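Local coordinates for protein leucyl aminopeptidase (Trypanosoma brucei brucei, PDB 5NTD) that probably removes leucine and other N-terminal residues from peptides, as a hexameric M17 leucyl aminopeptidase with two manganese ions at its bestatin-binding active site, at residues G[325-335]-G[513-521]. Sequence-based numbering, arbitrary orientation.
Sequences TAVRLQQPVQL and LLTEYFRKL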
ATOM      1  N   THR G 325     -40.152  13.717 -16.430  1.00 30.21           N
ATOM      2  CA  THR G 325     -41.325  13.884 -15.591  1.00 29.89           C
ATOM      3  C   THR G 325     -41.953  15.250 -15.813  1.00 30.57           C
ATOM      4  O   THR G 325     -43.172  15.378 -15.922  1.00 33.22           O
ATOM      5  CB  THR G 325     -40.987  13.720 -14.124  1.00 29.56           C
ATOM      6  OG1 THR G 325     -40.561  12.371 -13.936  1.00 29.29           O
ATOM      7  CG2 THR G 325     -42.232  13.969 -13.251  1.00 29.79           C
ATOM      8  N   ALA G 326     -41.122  16.276 -15.860  1.00 30.13           N
ATOM      9  CA  ALA G 326     -41.597  17.638 -16.087  1.00 28.98           C
ATOM     10  C   ALA G 326     -42.358  17.729 -17.426  1.00 30.51           C
ATOM     11  O   ALA G 326     -43.374  18.438 -17.509  1.00 29.59           O
ATOM     12  CB  ALA G 326     -40.462  18.633 -16.079  1.00 29.14           C
ATOM     13  N   VAL G 327     -41.845  17.042 -18.456  1.00 29.22           N
ATOM     14  CA  VAL G 327     -42.494  17.065 -19.784  1.00 29.52           C
ATOM     15  C   VAL G 327     -43.815  16.302 -19.727  1.00 30.78           C
ATOM     16  O   VAL G 327     -44.868  16.780 -20.157  1.00 31.33           O
ATOM     17  CB  VAL G 327     -41.628  16.465 -20.877  1.00 28.84           C
ATOM     18  CG1 VAL G 327     -42.414  16.343 -22.182  1.00 28.41           C
ATOM     19  CG2 VAL G 327     -40.401  17.336 -21.089  1.00 29.23           C
ATOM     20  N   ARG G 328     -43.757  15.124 -19.157  1.00 31.07           N
ATOM     21  CA  ARG G 328     -44.951  14.275 -19.071  1.00 31.73           C
ATOM     22  C   ARG G 328     -46.078  14.901 -18.230  1.00 34.17           C
ATOM     23  O   ARG G 328     -47.242  14.791 -18.604  1.00 36.35           O
ATOM     24  CB  ARG G 328     -44.631  12.889 -18.538  1.00 30.07           C
ATOM     25  CG  ARG G 328     -44.048  12.004 -19.598  1.00 29.09           C
ATOM     26  CD  ARG G 328     -43.507  10.721 -19.012  1.00 29.15           C
ATOM     27  NE  ARG G 328     -43.379   9.687 -20.038  1.00 29.45           N
ATOM     28  CZ  ARG G 328     -42.656   8.562 -19.915  1.00 29.35           C
ATOM     29  NH1 ARG G 328     -41.985   8.290 -18.780  1.00 29.03           N
ATOM     30  NH2 ARG G 328     -42.612   7.709 -20.929  1.00 27.60           N
ATOM     31  N   LEU G 329     -45.732  15.537 -17.122  1.00 34.18           N
ATOM     32  CA  LEU G 329     -46.722  16.232 -16.269  1.00 34.78           C
ATOM     33  C   LEU G 329     -46.948  17.690 -16.630  1.00 35.61           C
ATOM     34  O   LEU G 329     -47.763  18.361 -16.006  1.00 34.03           O
ATOM     35  CB  LEU G 329     -46.324  16.177 -14.807  1.00 34.85           C
ATOM     36  CG  LEU G 329     -46.128  14.750 -14.266  1.00 35.76           C
ATOM     37  CD1 LEU G 329     -45.870  14.809 -12.773  1.00 34.72           C
ATOM     38  CD2 LEU G 329     -47.337  13.865 -14.582  1.00 37.14           C
ATOM     39  N   GLN G 330     -46.255  18.147 -17.662  1.00 35.84           N
ATOM     40  CA  GLN G 330     -46.377  19.535 -18.144  1.00 36.11           C
ATOM     41  C   GLN G 330     -46.231  20.515 -17.006  1.00 35.15           C
ATOM     42  O   GLN G 330     -47.033  21.437 -16.845  1.00 35.13           O
ATOM     43  CB  GLN G 330     -47.702  19.760 -18.868  1.00 39.81           C
ATOM     44  CG  GLN G 330     -47.761  18.918 -20.115  1.00 46.24           C
ATOM     45  CD  GLN G 330     -49.044  19.118 -20.880  1.00 59.33           C
ATOM     46  OE1 GLN G 330     -50.144  19.182 -20.298  1.00 61.61           O
ATOM     47  NE2 GLN G 330     -48.927  19.234 -22.217  1.00 67.64           N
ATOM     48  N   GLN G 331     -45.193  20.318 -16.209  1.00 32.55           N
ATOM     49  CA  GLN G 331     -44.872  21.272 -15.145  1.00 30.71           C
ATOM     50  C   GLN G 331     -44.503  22.620 -15.780  1.00 29.53           C
ATOM     51  O   GLN G 331     -43.901  22.641 -16.861  1.00 29.07           O
ATOM     52  CB  GLN G 331     -43.729  20.767 -14.282  1.00 31.51           C
ATOM     53  CG  GLN G 331     -44.120  19.584 -13.423  1.00 31.72           C
ATOM     54  CD  GLN G 331     -42.988  19.123 -12.518  1.00 31.76           C
ATOM     55  OE1 GLN G 331     -42.064  18.453 -12.975  1.00 32.75           O
ATOM     56  NE2 GLN G 331     -43.068  19.466 -11.241  1.00 30.28           N
ATOM     57  N   PRO G 332     -44.871  23.746 -15.127  1.00 29.50           N
ATOM     58  CA  PRO G 332     -44.709  25.070 -15.712  1.00 29.71           C
ATOM     59  C   PRO G 332     -43.333  25.682 -15.495  1.00 30.73           C
ATOM     60  O   PRO G 332     -43.202  26.832 -15.106  1.00 29.77           O
ATOM     61  CB  PRO G 332     -45.783  25.895 -15.018  1.00 29.15           C
ATOM     62  CG  PRO G 332     -45.928  25.266 -13.674  1.00 30.35           C
ATOM     63  CD  PRO G 332     -45.608  23.806 -13.838  1.00 30.33           C
ATOM     64  N   VAL G 333     -42.321  24.896 -15.823  1.00 31.20           N
ATOM     65  CA  VAL G 333     -40.915  25.321 -15.731  1.00 29.78           C
ATOM     66  C   VAL G 333     -40.271  25.182 -17.068  1.00 28.18           C
ATOM     67  O   VAL G 333     -40.403  24.169 -17.743  1.00 29.85           O
ATOM     68  CB  VAL G 333     -40.102  24.446 -14.745  1.00 29.97           C
ATOM     69  CG1 VAL G 333     -38.756  25.077 -14.497  1.00 30.20           C
ATOM     70  CG2 VAL G 333     -40.811  24.327 -13.417  1.00 30.18           C
ATOM     71  N   GLN G 334     -39.581  26.214 -17.472  1.00 27.73           N
ATOM     72  CA  GLN G 334     -38.832  26.124 -18.702  1.00 30.16           C
ATOM     73  C   GLN G 334     -37.518  25.434 -18.353  1.00 30.40           C
ATOM     74  O   GLN G 334     -36.817  25.903 -17.477  1.00 29.48           O
ATOM     75  CB  GLN G 334     -38.550  27.501 -19.306  1.00 31.25           C
ATOM     76  CG  GLN G 334     -37.827  27.400 -20.641  1.00 33.79           C
ATOM     77  CD  GLN G 334     -37.664  28.743 -21.282  1.00 35.96           C
ATOM     78  OE1 GLN G 334     -38.362  29.696 -20.936  1.00 38.89           O
ATOM     79  NE2 GLN G 334     -36.826  28.810 -22.288  1.00 37.20           N
ATOM     80  N   LEU G 335     -37.194  24.386 -19.094  1.00 29.89           N
ATOM     81  CA  LEU G 335     -36.035  23.548 -18.789  1.00 31.36           C
ATOM     82  C   LEU G 335     -35.105  23.352 -19.939  1.00 30.19           C
ATOM     83  O   LEU G 335     -35.539  23.084 -21.056  1.00 32.94           O
ATOM     84  CB  LEU G 335     -36.477  22.132 -18.366  1.00 31.86           C
ATOM     85  CG  LEU G 335     -37.163  21.984 -17.014  1.00 32.56           C
ATOM     86  CD1 LEU G 335     -37.631  20.552 -16.855  1.00 32.93           C
ATOM     87  CD2 LEU G 335     -36.207  22.356 -15.892  1.00 34.10           C
ATOM     88  N   LEU G 513     -36.721  14.206  -6.494  1.00 26.37           N
ATOM     89  CA  LEU G 513     -36.166  15.419  -5.842  1.00 27.14           C
ATOM     90  C   LEU G 513     -36.416  16.648  -6.734  1.00 26.90           C
ATOM     91  O   LEU G 513     -36.945  17.653  -6.286  1.00 28.14           O
ATOM     92  CB  LEU G 513     -34.665  15.282  -5.590  1.00 27.12           C
ATOM     93  CG  LEU G 513     -33.905  16.500  -5.047  1.00 28.04           C
ATOM     94  CD1 LEU G 513     -34.446  16.910  -3.697  1.00 28.83           C
ATOM     95  CD2 LEU G 513     -32.436  16.146  -4.944  1.00 27.57           C
ATOM     96  N   LEU G 514     -36.029  16.526  -7.990  1.00 26.04           N
ATOM     97  CA  LEU G 514     -36.222  17.602  -8.954  1.00 26.49           C
ATOM     98  C   LEU G 514     -37.728  17.935  -9.156  1.00 26.78           C
ATOM     99  O   LEU G 514     -38.113  19.091  -9.205  1.00 27.77           O
ATOM    100  CB  LEU G 514     -35.618  17.253 -10.301  1.00 26.63           C
ATOM    101  CG  LEU G 514     -34.101  17.194 -10.377  1.00 27.31           C
ATOM    102  CD1 LEU G 514     -33.648  16.709 -11.743  1.00 27.40           C
ATOM    103  CD2 LEU G 514     -33.498  18.569 -10.086  1.00 27.44           C
ATOM    104  N   THR G 515     -38.536  16.898  -9.288  1.00 26.16           N
ATOM    105  CA  THR G 515     -39.945  17.080  -9.505  1.00 26.71           C
ATOM    106  C   THR G 515     -40.532  17.916  -8.367  1.00 28.12           C
ATOM    107  O   THR G 515     -41.254  18.874  -8.600  1.00 27.06           O
ATOM    108  CB  THR G 515     -40.675  15.748  -9.628  1.00 26.39           C
ATOM    109  OG1 THR G 515     -40.164  15.055 -10.778  1.00 25.16           O
ATOM    110  CG2 THR G 515     -42.184  15.975  -9.830  1.00 26.98           C
ATOM    111  N   GLU G 516     -40.161  17.558  -7.145  1.00 29.14           N
ATOM    112  CA  GLU G 516     -40.659  18.234  -5.958  1.00 29.57           C
ATOM    113  C   GLU G 516     -40.114  19.649  -5.899  1.00 31.49           C
ATOM    114  O   GLU G 516     -40.839  20.605  -5.570  1.00 33.76           O
ATOM    115  CB  GLU G 516     -40.324  17.442  -4.720  1.00 30.20           C
ATOM    116  CG  GLU G 516     -40.740  18.098  -3.410  1.00 32.84           C
ATOM    117  CD  GLU G 516     -42.253  18.316  -3.282  1.00 34.57           C
ATOM    118  OE1 GLU G 516     -43.037  17.569  -3.911  1.00 32.80           O
ATOM    119  OE2 GLU G 516     -42.650  19.266  -2.559  1.00 39.40           O
ATOM    120  N   TYR G 517     -38.845  19.808  -6.254  1.00 31.19           N
ATOM    121  CA  TYR G 517     -38.227  21.151  -6.308  1.00 29.51           C
ATOM    122  C   TYR G 517     -38.993  22.062  -7.315  1.00 29.11           C
ATOM    123  O   TYR G 517     -39.360  23.208  -7.001  1.00 27.75           O
ATOM    124  CB  TYR G 517     -36.716  21.070  -6.649  1.00 28.25           C
ATOM    125  CG  TYR G 517     -36.030  22.419  -6.878  1.00 26.59           C
ATOM    126  CD1 TYR G 517     -35.679  23.226  -5.826  1.00 26.76           C
ATOM    127  CD2 TYR G 517     -35.814  22.890  -8.155  1.00 26.58           C
ATOM    128  CE1 TYR G 517     -35.116  24.489  -6.040  1.00 26.96           C
ATOM    129  CE2 TYR G 517     -35.253  24.142  -8.389  1.00 26.29           C
ATOM    130  CZ  TYR G 517     -34.916  24.938  -7.340  1.00 26.48           C
ATOM    131  OH  TYR G 517     -34.358  26.176  -7.566  1.00 27.03           O
ATOM    132  N   PHE G 518     -39.222  21.534  -8.495  1.00 29.61           N
ATOM    133  CA  PHE G 518     -39.964  22.277  -9.552  1.00 33.32           C
ATOM    134  C   PHE G 518     -41.402  22.666  -9.093  1.00 33.93           C
ATOM    135  O   PHE G 518     -41.854  23.765  -9.318  1.00 32.95           O
ATOM    136  CB  PHE G 518     -40.090  21.470 -10.843  1.00 33.31           C
ATOM    137  CG  PHE G 518     -38.793  21.152 -11.506  1.00 30.95           C
ATOM    138  CD1 PHE G 518     -37.694  21.954 -11.354  1.00 32.17           C
ATOM    139  CD2 PHE G 518     -38.693  20.039 -12.316  1.00 31.35           C
ATOM    140  CE1 PHE G 518     -36.485  21.643 -11.985  1.00 32.32           C
ATOM    141  CE2 PHE G 518     -37.514  19.717 -12.953  1.00 30.71           C
ATOM    142  CZ  PHE G 518     -36.404  20.533 -12.793  1.00 32.22           C
ATOM    143  N   ARG G 519     -42.039  21.750  -8.388  1.00 35.08           N
ATOM    144  CA  ARG G 519     -43.397  21.939  -7.849  1.00 38.61           C
ATOM    145  C   ARG G 519     -43.532  23.187  -6.973  1.00 39.37           C
ATOM    146  O   ARG G 519     -44.542  23.872  -7.049  1.00 35.88           O
ATOM    147  CB  ARG G 519     -43.857  20.750  -7.007  1.00 43.08           C
ATOM    148  CG  ARG G 519     -44.978  19.928  -7.603  1.00 52.51           C
ATOM    149  CD  ARG G 519     -45.031  18.484  -7.128  1.00 56.85           C
ATOM    150  NE  ARG G 519     -45.118  18.293  -5.684  1.00 63.05           N
ATOM    151  CZ  ARG G 519     -46.242  18.234  -4.965  1.00 64.23           C
ATOM    152  NH1 ARG G 519     -47.439  18.398  -5.512  1.00 59.89           N
ATOM    153  NH2 ARG G 519     -46.145  18.003  -3.654  1.00 67.71           N
ATOM    154  N   LYS G 520     -42.505  23.494  -6.185  1.00 37.69           N
ATOM    155  CA  LYS G 520     -42.564  24.601  -5.229  1.00 36.57           C
ATOM    156  C   LYS G 520     -41.903  25.885  -5.711  1.00 34.22           C
ATOM    157  O   LYS G 520     -41.762  26.812  -4.922  1.00 34.87           O
ATOM    158  CB  LYS G 520     -41.977  24.191  -3.877  1.00 39.45           C
ATOM    159  CG  LYS G 520     -42.602  22.955  -3.220  1.00 43.59           C
ATOM    160  CD  LYS G 520     -44.096  22.993  -2.998  1.00 50.84           C
ATOM    161  CE  LYS G 520     -44.780  21.595  -2.934  1.00 51.70           C
ATOM    162  NZ  LYS G 520     -44.858  20.872  -1.654  1.00 52.02           N
ATOM    163  N   LEU G 521     -41.558  25.991  -6.987  1.00 32.90           N
ATOM    164  CA  LEU G 521     -40.867  27.196  -7.485  1.00 34.03           C
ATOM    165  C   LEU G 521     -41.726  28.474  -7.492  1.00 33.08           C
ATOM    166  O   LEU G 521     -42.618  28.586  -8.328  1.00 32.49           O
ATOM    167  CB  LEU G 521     -40.297  26.953  -8.908  1.00 35.03           C
ATOM    168  CG  LEU G 521     -38.986  26.165  -8.907  1.00 37.10           C
ATOM    169  CD1 LEU G 521     -38.551  25.748 -10.307  1.00 39.03           C
ATOM    170  CD2 LEU G 521     -37.866  26.925  -8.213  1.00 37.91           C
TER
HETATM  171  O   HOH W   1     -39.400  12.495 -11.510  1.00 29.80           O
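Gln331 lays its side chain across Phe518 and Thr515, its amide joining the turn after helix 314-328 to the C-terminal helix 511-519. With CG beside its own backbone N (chi1 -70°) and the chain extended beyond (chi2 -177°), the glutamine is long enough for NE2 to donate to Thr515 O at 3.3 Å. Thr515 O lies almost in the amide plane of Gln331, while the nitrogen is tilted somewhat from the carbonyl's own plane; the N-H points fairly straight at the oxygen (159°). Thr515 O already accepts the helical bond from Arg519 N; the two donors approach from opposite faces of its plane, so a side chain uses the spare accepting capacity of a buried helix carbonyl. The other end of the amide, OE1, lies at the edge of the Phe518 ring, 3.8 Å from CD2, where the weakly positive ring hydrogens suit an oxygen.

Phe518 reaches from helix 511-519 to the start of strand 334-344, with the small Ala326 CB at its flank. Leu335 CD2 comes within 3.6 Å of CZ, while Val333 CG2 packs on CB at 3.9 Å; both branched, apolar residues suit this buried wall. Leu521 CD1 meets Val333 at the margin, and Leu286 of strand 283-291 touches the Phe518 side chain.

Where the two helices meet, the side chains of Thr325 and Thr515 cross at about a right angle. Threonine suits both places, offering a methyl for packing and a hydroxyl for buried polar links. Thr325 CG2 sits 3.4 Å from Thr515 OG1, and one water links the hydroxyls. Thr325 OG1 also bonds to Ser205 OG and Cys321 O, and Thr515 OG1 to Pro511 O. A Schellman motif at Gln330 ends helix 314-328, and an inverse gamma turn centred on Pro332 precedes the strand. Helix 511-519 thus packs against the helix-to-strand return of a beta-alpha-beta crossover in the alpha/beta catalytic domain.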